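Local coordinates for possible adhesin (Caldicellulosiruptor kronotskyensis, PDB 4WA0), which probably mediates attachment of the bacterium to cellulose, this chain being the magnesium-binding, beta-helical C-terminal domain of a tapirin, at residues E264-N268 with H293-R297. Numbering follows the deposited sequence.
Sequences ESYIN and HLISR
E264 and R297 grip each other twice, once through backbone and once through side chains. R297 N donates to E264 O (3.0 Å), while R297 NH1 reaches E264 OE1 (2.9 Å) in a salt bridge. OE1 lies in the guanidinium plane, at its edge, and accepts through its syn lone pair, although the carboxylate and guanidinium planes are turned 59° apart. The CB of E264 points away from 293-297; a bend at chi2 (70°) brings the carboxylate back across the R297 side chain, which is extended from CG to NE, OE2 lying 3.5 Å from R297 CD. Next to this polar pair, I267 CD1 packs against the backbone, 3.4 Å from I295 O, and against S296 CB and L294 CB. S296 OG approaches Y266 CA (3.4 Å), held there by hydrogen bonds to G263 O and G298 N. Each charged group has a further backbone partner: L236 N also donates to E264 OE1, and T234 O accepts from R297 NH1. The contact lies where strands 258-263 and 291-296, neighbours on one face of the beta-helix, both turn a corner; strand 266-268 then pairs with strand 299-302 on the next face, and I267 also meets A272 of helix 269-280.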
ATOM      1  N   GLU A 264      23.583  -7.551  -0.062  1.00 13.97           N
ATOM      2  CA  GLU A 264      23.287  -7.773   1.327  1.00 16.07           C
ATOM      3  C   GLU A 264      23.091  -6.482   2.107  1.00 17.01           C
ATOM      4  O   GLU A 264      22.057  -6.259   2.746  1.00 17.37           O
ATOM      5  CB  GLU A 264      24.360  -8.657   1.990  1.00 17.03           C
ATOM      6  CG  GLU A 264      24.220  -8.812   3.497  1.00 18.86           C
ATOM      7  CD  GLU A 264      23.025  -9.659   3.954  1.00 20.95           C
ATOM      8  OE1 GLU A 264      22.273 -10.212   3.099  1.00 20.92           O
ATOM      9  OE2 GLU A 264      22.820  -9.814   5.174  1.00 23.63           O
ATOM     10  N   SER A 265      24.067  -5.601   2.023  1.00 16.31           N
ATOM     11  CA  SER A 265      24.017  -4.369   2.809  1.00 19.99           C
ATOM     12  C   SER A 265      23.176  -3.238   2.276  1.00 14.90           C
ATOM     13  O   SER A 265      22.719  -2.370   3.054  1.00 13.54           O
ATOM     14  CB  SER A 265      25.487  -3.857   3.015  1.00 22.09           C
ATOM     15  OG  SER A 265      26.258  -4.814   3.754  1.00 29.73           O
ATOM     16  N   TYR A 266      23.030  -3.170   0.944  1.00 14.53           N
ATOM     17  CA  TYR A 266      22.397  -2.107   0.254  1.00 14.26           C
ATOM     18  C   TYR A 266      22.514  -2.435  -1.242  1.00 12.78           C
ATOM     19  O   TYR A 266      23.318  -3.269  -1.674  1.00 13.34           O
ATOM     20  CB  TYR A 266      23.003  -0.699   0.543  1.00 13.51           C
ATOM     21  CG  TYR A 266      24.535  -0.627   0.436  1.00 12.74           C
ATOM     22  CD1 TYR A 266      25.173  -0.491  -0.798  1.00 12.52           C
ATOM     23  CD2 TYR A 266      25.327  -0.639   1.564  1.00 14.18           C
ATOM     24  CE1 TYR A 266      26.544  -0.441  -0.869  1.00 12.75           C
ATOM     25  CE2 TYR A 266      26.712  -0.690   1.469  1.00 15.06           C
ATOM     26  CZ  TYR A 266      27.299  -0.496   0.288  1.00 13.02           C
ATOM     27  OH  TYR A 266      28.641  -0.469   0.156  1.00 14.04           O
ATOM     28  N   ILE A 267      21.658  -1.766  -2.016  1.00 11.88           N
ATOM     29  CA  ILE A 267      21.870  -1.641  -3.412  1.00 11.54           C
ATOM     30  C   ILE A 267      21.733  -0.177  -3.856  1.00 12.39           C
ATOM     31  O   ILE A 267      20.710   0.468  -3.631  1.00 12.24           O
ATOM     32  CB  ILE A 267      20.923  -2.530  -4.305  1.00 12.21           C
ATOM     33  CG1 ILE A 267      21.009  -3.996  -3.937  1.00 12.78           C
ATOM     34  CG2 ILE A 267      21.235  -2.287  -5.757  1.00 12.94           C
ATOM     35  CD1 ILE A 267      19.866  -4.850  -4.501  1.00 13.54           C
ATOM     36  N   ASN A 268      22.718   0.273  -4.611  1.00 11.61           N
ATOM     37  CA  ASN A 268      22.676   1.580  -5.294  1.00 12.63           C
ATOM     38  C   ASN A 268      22.673   1.368  -6.821  1.00 13.12           C
ATOM     39  O   ASN A 268      23.369   0.475  -7.308  1.00 13.77           O
ATOM     40  CB  ASN A 268      23.879   2.460  -4.885  1.00 13.54           C
ATOM     41  CG  ASN A 268      23.921   2.659  -3.415  1.00 14.02           C
ATOM     42  OD1 ASN A 268      22.884   2.877  -2.778  1.00 15.25           O
ATOM     43  ND2 ASN A 268      25.125   2.471  -2.800  1.00 13.11           N
ATOM     44  N   HIS A 293      15.053  -7.659 -10.815  1.00 11.92           N
ATOM     45  CA  HIS A 293      14.620  -7.944  -9.468  1.00 11.78           C
ATOM     46  C   HIS A 293      15.768  -7.547  -8.525  1.00 13.60           C
ATOM     47  O   HIS A 293      16.837  -8.051  -8.672  1.00 12.51           O
ATOM     48  CB  HIS A 293      14.248  -9.395  -9.330  1.00 13.70           C
ATOM     49  CG  HIS A 293      13.228  -9.801 -10.338  1.00 12.66           C
ATOM     50  ND1 HIS A 293      11.905  -9.530 -10.145  1.00 14.02           N
ATOM     51  CD2 HIS A 293      13.332 -10.325 -11.579  1.00 14.45           C
ATOM     52  CE1 HIS A 293      11.220  -9.873 -11.224  1.00 12.75           C
ATOM     53  NE2 HIS A 293      12.064 -10.338 -12.109  1.00 12.72           N
ATOM     54  N   LEU A 294      15.496  -6.622  -7.612  1.00 11.37           N
ATOM     55  CA  LEU A 294      16.513  -6.075  -6.717  1.00 11.02           C
ATOM     56  C   LEU A 294      16.167  -6.627  -5.337  1.00 11.84           C
ATOM     57  O   LEU A 294      15.030  -6.445  -4.845  1.00 11.60           O
ATOM     58  CB  LEU A 294      16.396  -4.551  -6.683  1.00 11.83           C
ATOM     59  CG  LEU A 294      16.723  -3.823  -7.984  1.00 13.13           C
ATOM     60  CD1 LEU A 294      16.424  -2.335  -7.822  1.00 13.28           C
ATOM     61  CD2 LEU A 294      18.116  -4.073  -8.550  1.00 13.95           C
ATOM     62  N   ILE A 295      17.124  -7.294  -4.701  1.00 11.02           N
ATOM     63  CA  ILE A 295      16.928  -7.913  -3.390  1.00 11.21           C
ATOM     64  C   ILE A 295      18.071  -7.504  -2.465  1.00 13.08           C
ATOM     65  O   ILE A 295      19.242  -7.684  -2.826  1.00 12.07           O
ATOM     66  CB  ILE A 295      16.857  -9.434  -3.494  1.00 12.39           C
ATOM     67  CG1 ILE A 295      15.857  -9.847  -4.617  1.00 15.98           C
ATOM     68  CG2 ILE A 295      16.496 -10.030  -2.148  1.00 14.13           C
ATOM     69  CD1 ILE A 295      15.510 -11.269  -4.620  1.00 18.42           C
ATOM     70  N   SER A 296      17.689  -6.902  -1.344  1.00 12.87           N
ATOM     71  CA  SER A 296      18.639  -6.359  -0.360  1.00 11.99           C
ATOM     72  C   SER A 296      18.215  -6.596   1.078  1.00 14.42           C
ATOM     73  O   SER A 296      16.980  -6.852   1.400  1.00 13.84           O
ATOM     74  CB  SER A 296      18.817  -4.899  -0.684  1.00 12.04           C
ATOM     75  OG  SER A 296      19.919  -4.366   0.038  1.00 14.06           O
ATOM     76  N   ARG A 297      19.182  -6.491   2.017  1.00 14.02           N
ATOM     77  CA  ARG A 297      18.804  -6.332   3.415  1.00 15.88           C
ATOM     78  C   ARG A 297      19.103  -4.953   3.929  1.00 16.63           C
ATOM     79  O   ARG A 297      19.072  -4.726   5.133  1.00 18.33           O
ATOM     80  CB  ARG A 297      19.488  -7.379   4.329  1.00 16.85           C
ATOM     81  CG  ARG A 297      19.007  -8.790   4.046  1.00 16.56           C
ATOM     82  CD  ARG A 297      19.315  -9.729   5.184  1.00 18.29           C
ATOM     83  NE  ARG A 297      18.657 -11.028   5.101  1.00 18.35           N
ATOM     84  CZ  ARG A 297      19.125 -12.109   4.489  1.00 19.36           C
ATOM     85  NH1 ARG A 297      20.217 -12.094   3.773  1.00 17.37           N
ATOM     86  NH2 ARG A 297      18.422 -13.246   4.574  1.00 20.72           N
TER
HETATM   87  O   HOH W   1      22.319  -5.293   5.726  1.00 35.61           O
HETATM   88  O   HOH W   2      21.998  -2.998   5.940  1.00 31.77           O